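Local coordinates for cell division protein FtsX (Streptococcus pneumoniae, PDB 6HE6) that forms with FtsE an ABC transporter-like complex of cell division, its large extracellular domain interacting with the peptidoglycan hydrolase PcsB, at residues R17-K29 and V34-L46. Sequence-based numbering, arbitrary orientation.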
ATOM      1  N   ARG A  17      -4.874   3.457  -5.959  1.00 51.42           N
ATOM      2  CA  ARG A  17      -4.986   4.045  -7.292  1.00 57.67           C
ATOM      3  C   ARG A  17      -3.799   4.958  -7.569  1.00 61.39           C
ATOM      4  O   ARG A  17      -3.340   5.690  -6.689  1.00 52.96           O
ATOM      5  CB  ARG A  17      -6.291   4.846  -7.436  1.00 61.90           C
ATOM      6  CG  ARG A  17      -7.563   4.004  -7.537  1.00 72.47           C
ATOM      7  CD  ARG A  17      -8.630   4.731  -8.325  1.00 80.73           C
ATOM      8  NE  ARG A  17      -8.132   5.075  -9.650  1.00 95.90           N
ATOM      9  CZ  ARG A  17      -8.501   6.152 -10.335  1.00108.31           C
ATOM     10  NH1 ARG A  17      -9.377   7.002  -9.817  1.00112.31           N
ATOM     11  NH2 ARG A  17      -7.987   6.385 -11.535  1.00109.89           N
ATOM     12  N   LYS A  18      -3.322   4.930  -8.815  1.00 68.27           N
ATOM     13  CA  LYS A  18      -2.076   5.602  -9.169  1.00 75.07           C
ATOM     14  C   LYS A  18      -2.148   7.117  -9.010  1.00 72.29           C
ATOM     15  O   LYS A  18      -1.104   7.773  -8.961  1.00 83.27           O
ATOM     16  CB  LYS A  18      -1.686   5.239 -10.604  1.00 81.49           C
ATOM     17  CG  LYS A  18      -0.570   4.207 -10.695  1.00 84.87           C
ATOM     18  CD  LYS A  18      -0.094   4.016 -12.128  1.00 87.50           C
ATOM     19  CE  LYS A  18       1.197   3.201 -12.176  1.00 92.35           C
ATOM     20  NZ  LYS A  18       2.221   3.671 -11.184  1.00 92.18           N
ATOM     21  N   ASP A  19      -3.342   7.689  -8.914  1.00 62.77           N
ATOM     22  CA  ASP A  19      -3.512   9.131  -8.795  1.00 70.33           C
ATOM     23  C   ASP A  19      -3.862   9.571  -7.384  1.00 71.84           C
ATOM     24  O   ASP A  19      -4.226  10.737  -7.184  1.00 71.09           O
ATOM     25  CB  ASP A  19      -4.598   9.599  -9.755  1.00 91.15           C
ATOM     26  CG  ASP A  19      -5.905   8.873  -9.525  1.00105.71           C
ATOM     27  OD1 ASP A  19      -6.063   7.758 -10.072  1.00106.82           O
ATOM     28  OD2 ASP A  19      -6.760   9.406  -8.784  1.00106.66           O
ATOM     29  N   VAL A  20      -3.798   8.661  -6.411  1.00 69.92           N
ATOM     30  CA  VAL A  20      -4.068   8.954  -5.007  1.00 66.09           C
ATOM     31  C   VAL A  20      -2.755   8.820  -4.249  1.00 65.36           C
ATOM     32  O   VAL A  20      -2.053   7.806  -4.373  1.00 66.92           O
ATOM     33  CB  VAL A  20      -5.141   8.012  -4.425  1.00 54.48           C
ATOM     34  CG1 VAL A  20      -5.109   8.000  -2.913  1.00 55.94           C
ATOM     35  CG2 VAL A  20      -6.538   8.388  -4.930  1.00 61.97           C
ATOM     36  N   GLU A  21      -2.417   9.840  -3.473  1.00 57.32           N
ATOM     37  CA  GLU A  21      -1.218   9.800  -2.649  1.00 59.12           C
ATOM     38  C   GLU A  21      -1.692   9.720  -1.200  1.00 55.94           C
ATOM     39  O   GLU A  21      -1.818  10.717  -0.496  1.00 57.96           O
ATOM     40  CB  GLU A  21      -0.307  11.013  -2.944  1.00 67.24           C
ATOM     41  CG  GLU A  21       0.515  10.826  -4.228  1.00 74.22           C
ATOM     42  CD  GLU A  21       0.919  12.134  -4.884  1.00 84.66           C
ATOM     43  OE1 GLU A  21       1.443  13.011  -4.171  1.00 87.16           O
ATOM     44  OE2 GLU A  21       0.739  12.272  -6.113  1.00 88.58           O
ATOM     45  N   ASP A  22      -1.986   8.497  -0.761  1.00 61.97           N
ATOM     46  CA  ASP A  22      -2.557   8.313   0.566  1.00 58.04           C
ATOM     47  C   ASP A  22      -1.533   8.544   1.668  1.00 57.69           C
ATOM     48  O   ASP A  22      -1.923   8.881   2.791  1.00 57.10           O
ATOM     49  CB  ASP A  22      -3.151   6.912   0.686  1.00 54.78           C
ATOM     50  CG  ASP A  22      -4.155   6.807   1.809  1.00 55.70           C
ATOM     51  OD1 ASP A  22      -5.214   7.440   1.685  1.00 55.13           O
ATOM     52  OD2 ASP A  22      -3.885   6.083   2.799  1.00 50.75           O
ATOM     53  N   ASN A  23      -0.247   8.387   1.365  1.00 52.17           N
ATOM     54  CA  ASN A  23       0.828   8.456   2.344  1.00 55.91           C
ATOM     55  C   ASN A  23       1.521   9.809   2.357  1.00 57.36           C
ATOM     56  O   ASN A  23       2.468  10.009   3.127  1.00 62.79           O
ATOM     57  CB  ASN A  23       1.848   7.346   2.060  1.00 60.84           C
ATOM     58  CG  ASN A  23       3.004   7.344   3.035  1.00 57.87           C
ATOM     59  OD1 ASN A  23       4.142   7.617   2.662  1.00 61.23           O
ATOM     60  ND2 ASN A  23       2.715   7.046   4.287  1.00 52.92           N
ATOM     61  N   SER A  24       1.083  10.737   1.520  1.00 53.03           N
ATOM     62  CA  SER A  24       1.706  12.043   1.406  1.00 51.26           C
ATOM     63  C   SER A  24       0.933  13.039   2.248  1.00 53.22           C
ATOM     64  O   SER A  24      -0.247  13.279   1.991  1.00 53.46           O
ATOM     65  CB  SER A  24       1.751  12.501  -0.050  1.00 55.25           C
ATOM     66  OG  SER A  24       2.498  11.583  -0.821  1.00 65.89           O
ATOM     67  N   GLN A  25       1.618  13.636   3.230  1.00 63.61           N
ATOM     68  CA  GLN A  25       0.988  14.608   4.117  1.00 63.74           C
ATOM     69  C   GLN A  25       0.763  15.943   3.435  1.00 58.70           C
ATOM     70  O   GLN A  25      -0.224  16.618   3.729  1.00 53.48           O
ATOM     71  CB  GLN A  25       1.840  14.822   5.373  1.00 69.93           C
ATOM     72  CG  GLN A  25       2.214  13.553   6.111  1.00 70.74           C
ATOM     73  CD  GLN A  25       3.240  13.804   7.199  1.00 78.50           C
ATOM     74  OE1 GLN A  25       4.383  14.158   6.921  1.00 79.03           O
ATOM     75  NE2 GLN A  25       2.833  13.619   8.445  1.00 81.16           N
ATOM     76  N   THR A  26       1.666  16.350   2.546  1.00 51.48           N
ATOM     77  CA  THR A  26       1.539  17.609   1.836  1.00 54.57           C
ATOM     78  C   THR A  26       1.690  17.381   0.336  1.00 60.44           C
ATOM     79  O   THR A  26       2.294  16.403  -0.117  1.00 53.39           O
ATOM     80  CB  THR A  26       2.590  18.617   2.304  1.00 64.46           C
ATOM     81  OG1 THR A  26       3.865  17.971   2.345  1.00 67.60           O
ATOM     82  CG2 THR A  26       2.258  19.116   3.706  1.00 66.21           C
ATOM     83  N   ILE A  27       1.125  18.315  -0.430  1.00 58.30           N
ATOM     84  CA  ILE A  27       1.210  18.339  -1.887  1.00 54.73           C
ATOM     85  C   ILE A  27       1.481  19.776  -2.323  1.00 57.72           C
ATOM     86  O   ILE A  27       1.445  20.705  -1.517  1.00 57.70           O
ATOM     87  CB  ILE A  27      -0.076  17.813  -2.539  1.00 48.60           C
ATOM     88  CG1 ILE A  27      -1.276  18.624  -2.044  1.00 49.57           C
ATOM     89  CG2 ILE A  27      -0.253  16.306  -2.279  1.00 50.54           C
ATOM     90  CD1 ILE A  27      -2.589  18.113  -2.561  1.00 53.97           C
ATOM     91  N   GLU A  28       1.768  19.958  -3.614  1.00 55.48           N
ATOM     92  CA  GLU A  28       2.056  21.284  -4.161  1.00 53.87           C
ATOM     93  C   GLU A  28       0.785  21.901  -4.735  1.00 57.13           C
ATOM     94  O   GLU A  28       0.102  21.276  -5.551  1.00 56.69           O
ATOM     95  CB  GLU A  28       3.117  21.216  -5.258  1.00 51.44           C
ATOM     96  CG  GLU A  28       3.449  22.584  -5.854  1.00 52.44           C
ATOM     97  CD  GLU A  28       2.817  22.830  -7.217  1.00 56.48           C
ATOM     98  OE1 GLU A  28       3.034  22.015  -8.153  1.00 53.98           O
ATOM     99  OE2 GLU A  28       2.102  23.851  -7.357  1.00 57.05           O
ATOM    100  N   LYS A  29       0.485  23.129  -4.336  1.00 56.02           N
ATOM    101  CA  LYS A  29      -0.615  23.879  -4.923  1.00 54.33           C
ATOM    102  C   LYS A  29      -0.187  25.331  -5.078  1.00 53.49           C
ATOM    103  O   LYS A  29       0.292  25.946  -4.119  1.00 48.22           O
ATOM    104  CB  LYS A  29      -1.870  23.763  -4.050  1.00 68.14           C
ATOM    105  CG  LYS A  29      -3.178  23.942  -4.794  1.00 79.55           C
ATOM    106  CD  LYS A  29      -4.239  24.563  -3.886  1.00 89.19           C
ATOM    107  CE  LYS A  29      -5.575  24.696  -4.601  1.00 90.64           C
ATOM    108  NZ  LYS A  29      -5.530  25.780  -5.636  1.00 88.37           N
ATOM    109  N   VAL A  34       1.181  22.483   0.674  1.00 59.17           N
ATOM    110  CA  VAL A  34      -0.056  22.600   1.441  1.00 60.82           C
ATOM    111  C   VAL A  34      -0.568  21.221   1.836  1.00 66.46           C
ATOM    112  O   VAL A  34      -0.097  20.185   1.360  1.00 58.44           O
ATOM    113  CB  VAL A  34      -1.154  23.379   0.689  1.00 60.01           C
ATOM    114  CG1 VAL A  34      -0.637  24.747   0.277  1.00 57.37           C
ATOM    115  CG2 VAL A  34      -1.617  22.596  -0.506  1.00 60.45           C
ATOM    116  N   THR A  35      -1.561  21.236   2.729  1.00 58.81           N
ATOM    117  CA  THR A  35      -2.110  20.012   3.285  1.00 63.47           C
ATOM    118  C   THR A  35      -2.779  19.183   2.196  1.00 64.32           C
ATOM    119  O   THR A  35      -3.597  19.694   1.426  1.00 57.57           O
ATOM    120  CB  THR A  35      -3.114  20.358   4.377  1.00 61.99           C
ATOM    121  OG1 THR A  35      -2.409  20.921   5.488  1.00 65.10           O
ATOM    122  CG2 THR A  35      -3.876  19.119   4.824  1.00 62.50           C
ATOM    123  N   ASN A  36      -2.409  17.908   2.123  1.00 56.62           N
ATOM    124  CA  ASN A  36      -3.129  16.927   1.318  1.00 54.27           C
ATOM    125  C   ASN A  36      -4.387  16.528   2.075  1.00 61.92           C
ATOM    126  O   ASN A  36      -4.314  15.775   3.051  1.00 66.16           O
ATOM    127  CB  ASN A  36      -2.240  15.713   1.047  1.00 54.55           C
ATOM    128  CG  ASN A  36      -2.934  14.659   0.216  1.00 59.86           C
ATOM    129  OD1 ASN A  36      -4.051  14.865  -0.229  1.00 66.03           O
ATOM    130  ND2 ASN A  36      -2.279  13.516   0.015  1.00 55.25           N
ATOM    131  N   ASN A  37      -5.543  17.023   1.633  1.00 63.45           N
ATOM    132  CA  ASN A  37      -6.805  16.648   2.263  1.00 69.80           C
ATOM    133  C   ASN A  37      -7.107  15.159   2.151  1.00 74.42           C
ATOM    134  O   ASN A  37      -7.903  14.642   2.941  1.00 76.87           O
ATOM    135  CB  ASN A  37      -7.959  17.434   1.645  1.00 77.27           C
ATOM    136  CG  ASN A  37      -7.914  18.892   2.000  1.00 82.63           C
ATOM    137  OD1 ASN A  37      -7.305  19.275   2.995  1.00 90.27           O
ATOM    138  ND2 ASN A  37      -8.564  19.720   1.190  1.00 77.93           N
ATOM    139  N   ASP A  38      -6.521  14.460   1.185  1.00 68.00           N
ATOM    140  CA  ASP A  38      -6.786  13.039   1.022  1.00 70.47           C
ATOM    141  C   ASP A  38      -5.808  12.167   1.796  1.00 64.79           C
ATOM    142  O   ASP A  38      -5.793  10.950   1.597  1.00 63.98           O
ATOM    143  CB  ASP A  38      -6.773  12.666  -0.459  1.00 78.58           C
ATOM    144  CG  ASP A  38      -7.936  13.279  -1.219  1.00 88.62           C
ATOM    145  OD1 ASP A  38      -8.886  13.758  -0.559  1.00 91.67           O
ATOM    146  OD2 ASP A  38      -7.909  13.266  -2.468  1.00 88.26           O
ATOM    147  N   TYR A  39      -5.024  12.761   2.693  1.00 55.13           N
ATOM    148  CA  TYR A  39      -4.006  12.031   3.431  1.00 52.36           C
ATOM    149  C   TYR A  39      -4.652  10.986   4.324  1.00 52.33           C
ATOM    150  O   TYR A  39      -5.558  11.297   5.111  1.00 62.42           O
ATOM    151  CB  TYR A  39      -3.168  13.000   4.264  1.00 53.93           C
ATOM    152  CG  TYR A  39      -2.196  12.340   5.208  1.00 55.36           C
ATOM    153  CD1 TYR A  39      -1.131  11.603   4.728  1.00 61.88           C
ATOM    154  CD2 TYR A  39      -2.359  12.438   6.585  1.00 60.57           C
ATOM    155  CE1 TYR A  39      -0.240  10.997   5.594  1.00 65.92           C
ATOM    156  CE2 TYR A  39      -1.484  11.836   7.450  1.00 60.92           C
ATOM    157  CZ  TYR A  39      -0.422  11.121   6.952  1.00 67.70           C
ATOM    158  OH  TYR A  39       0.465  10.511   7.797  1.00 69.29           O
ATOM    159  N   HIS A  40      -4.202   9.742   4.190  1.00 50.27           N
ATOM    160  CA  HIS A  40      -4.588   8.649   5.087  1.00 50.39           C
ATOM    161  C   HIS A  40      -6.059   8.283   4.988  1.00 57.27           C
ATOM    162  O   HIS A  40      -6.579   7.550   5.847  1.00 58.93           O
ATOM    163  CB  HIS A  40      -4.217   8.973   6.542  1.00 53.81           C
ATOM    164  CG  HIS A  40      -2.818   8.586   6.903  1.00 61.64           C
ATOM    165  ND1 HIS A  40      -1.963   7.981   6.008  1.00 65.54           N
ATOM    166  CD2 HIS A  40      -2.134   8.690   8.063  1.00 64.71           C
ATOM    167  CE1 HIS A  40      -0.810   7.735   6.599  1.00 66.67           C
ATOM    168  NE2 HIS A  40      -0.885   8.162   7.845  1.00 70.33           N
ATOM    169  N   LYS A  41      -6.748   8.745   3.941  1.00 58.94           N
ATOM    170  CA  LYS A  41      -8.134   8.330   3.713  1.00 60.19           C
ATOM    171  C   LYS A  41      -8.251   6.814   3.637  1.00 62.33           C
ATOM    172  O   LYS A  41      -9.162   6.212   4.221  1.00 59.75           O
ATOM    173  CB  LYS A  41      -8.654   8.956   2.417  1.00 68.25           C
ATOM    174  CG  LYS A  41      -9.736  10.010   2.590  1.00 73.66           C
ATOM    175  CD  LYS A  41      -9.323  11.100   3.552  1.00 77.75           C
ATOM    176  CE  LYS A  41     -10.483  12.056   3.837  1.00 84.96           C
ATOM    177  NZ  LYS A  41     -11.221  12.456   2.602  1.00 81.74           N
ATOM    178  N   VAL A  42      -7.348   6.178   2.889  1.00 52.61           N
ATOM    179  CA  VAL A  42      -7.395   4.726   2.757  1.00 57.05           C
ATOM    180  C   VAL A  42      -6.838   4.055   4.000  1.00 50.62           C
ATOM    181  O   VAL A  42      -7.415   3.076   4.499  1.00 51.04           O
ATOM    182  CB  VAL A  42      -6.641   4.280   1.497  1.00 50.69           C
ATOM    183  CG1 VAL A  42      -6.609   2.764   1.422  1.00 49.28           C
ATOM    184  CG2 VAL A  42      -7.290   4.900   0.263  1.00 49.52           C
ATOM    185  N   TYR A  43      -5.716   4.572   4.522  1.00 48.34           N
ATOM    186  CA  TYR A  43      -5.128   4.041   5.750  1.00 49.09           C
ATOM    187  C   TYR A  43      -6.181   3.947   6.846  1.00 52.08           C
ATOM    188  O   TYR A  43      -6.367   2.888   7.450  1.00 57.39           O
ATOM    189  CB  TYR A  43      -3.934   4.913   6.203  1.00 50.46           C
ATOM    190  CG  TYR A  43      -3.418   4.596   7.605  1.00 53.67           C
ATOM    191  CD1 TYR A  43      -2.461   3.612   7.810  1.00 52.25           C
ATOM    192  CD2 TYR A  43      -3.913   5.266   8.723  1.00 58.44           C
ATOM    193  CE1 TYR A  43      -2.005   3.312   9.094  1.00 51.89           C
ATOM    194  CE2 TYR A  43      -3.468   4.971   9.995  1.00 60.25           C
ATOM    195  CZ  TYR A  43      -2.510   3.997  10.169  1.00 58.97           C
ATOM    196  OH  TYR A  43      -2.082   3.713  11.436  1.00 52.37           O
ATOM    197  N   ASP A  44      -6.927   5.030   7.072  1.00 52.13           N
ATOM    198  CA  ASP A  44      -7.835   5.081   8.216  1.00 49.65           C
ATOM    199  C   ASP A  44      -8.976   4.072   8.093  1.00 52.27           C
ATOM    200  O   ASP A  44      -9.352   3.439   9.085  1.00 55.84           O
ATOM    201  CB  ASP A  44      -8.402   6.491   8.398  1.00 49.81           C
ATOM    202  CG  ASP A  44      -7.374   7.485   8.877  1.00 59.53           C
ATOM    203  OD1 ASP A  44      -6.346   7.052   9.437  1.00 61.96           O
ATOM    204  OD2 ASP A  44      -7.626   8.703   8.742  1.00 61.36           O
ATOM    205  N   SER A  45      -9.530   3.902   6.885  1.00 50.80           N
ATOM    206  CA  SER A  45     -10.612   2.940   6.679  1.00 57.31           C
ATOM    207  C   SER A  45     -10.143   1.517   6.941  1.00 58.73           C
ATOM    208  O   SER A  45     -10.883   0.708   7.510  1.00 53.66           O
ATOM    209  CB  SER A  45     -11.149   3.059   5.256  1.00 58.45           C
ATOM    210  OG  SER A  45     -11.612   4.376   5.015  1.00 58.72           O
ATOM    211  N   LEU A  46      -8.926   1.187   6.506  1.00 56.44           N
ATOM    212  CA  LEU A  46      -8.345  -0.113   6.823  1.00 49.93           C
ATOM    213  C   LEU A  46      -8.115  -0.256   8.326  1.00 49.94           C
ATOM    214  O   LEU A  46      -8.559  -1.231   8.942  1.00 52.73           O
ATOM    215  CB  LEU A  46      -7.029  -0.305   6.052  1.00 49.54           C
ATOM    216  CG  LEU A  46      -7.075  -0.315   4.516  1.00 50.76           C
ATOM    217  CD1 LEU A  46      -5.664  -0.256   3.916  1.00 45.74           C
ATOM    218  CD2 LEU A  46      -7.770  -1.570   4.037  1.00 47.47           C
TER
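Asp22 is buried against the first turn of helix 41-47, its carboxylate taking two backbone N-H groups there. Val42 N reaches Asp22 OD1 at 2.8 Å in an almost straight bond (171°), and Tyr43 N reaches Asp22 OD2 at 2.9 Å; both donors come from the syn side, somewhat out of the carboxylate plane. With CG anti to the backbone N, chi1 -160°, the carboxylate is set against these two N-H groups. The peptide oxygen has its own partners: Asp22 O accepts His40 N at 2.8 Å on an in-plane lone pair, with a weak second bond from His40 ND1. Tyr89 OH of strand 88-93 also bonds OD2, tying this junction to the main sheet. His40, the N-cap residue, lies with one ring face under Tyr39 CZ and the other toward Tyr43.

Asn36 is the second buried polar anchor. Its ND2 points into the bend of 17-29, giving a good bond to Ser24 O (2.8 Å) and a weak one to Glu21 O, while OD1 accepts Asp38 N in an Asx turn. Ile27 CG2 packs on Asn36 CB, the two side chains crossing at about a right angle.

Toward the surface the packing thins. Gln25 CG sits over one face of the Tyr39 ring, 4.0 Å from its centroid, a single CH-pi contact. Farther out, the antiparallel hairpin of strands 26-29 and 32-35 is held by paired backbone bonds between Ile27 and Val34, and Asn36 N gives a further bond to Gln25 O; Val34 CG2 rests on Lys29 CB at 3.7 Å.

Since the carboxylate of Asp22 faces the N-terminal end of a helix, the helix dipole probably favours its negative charge. This carboxylate ties the loop to the helix start, and the Asn36 amide probably steadies the foot of the hairpin, through directional polar bonds more than apolar packing.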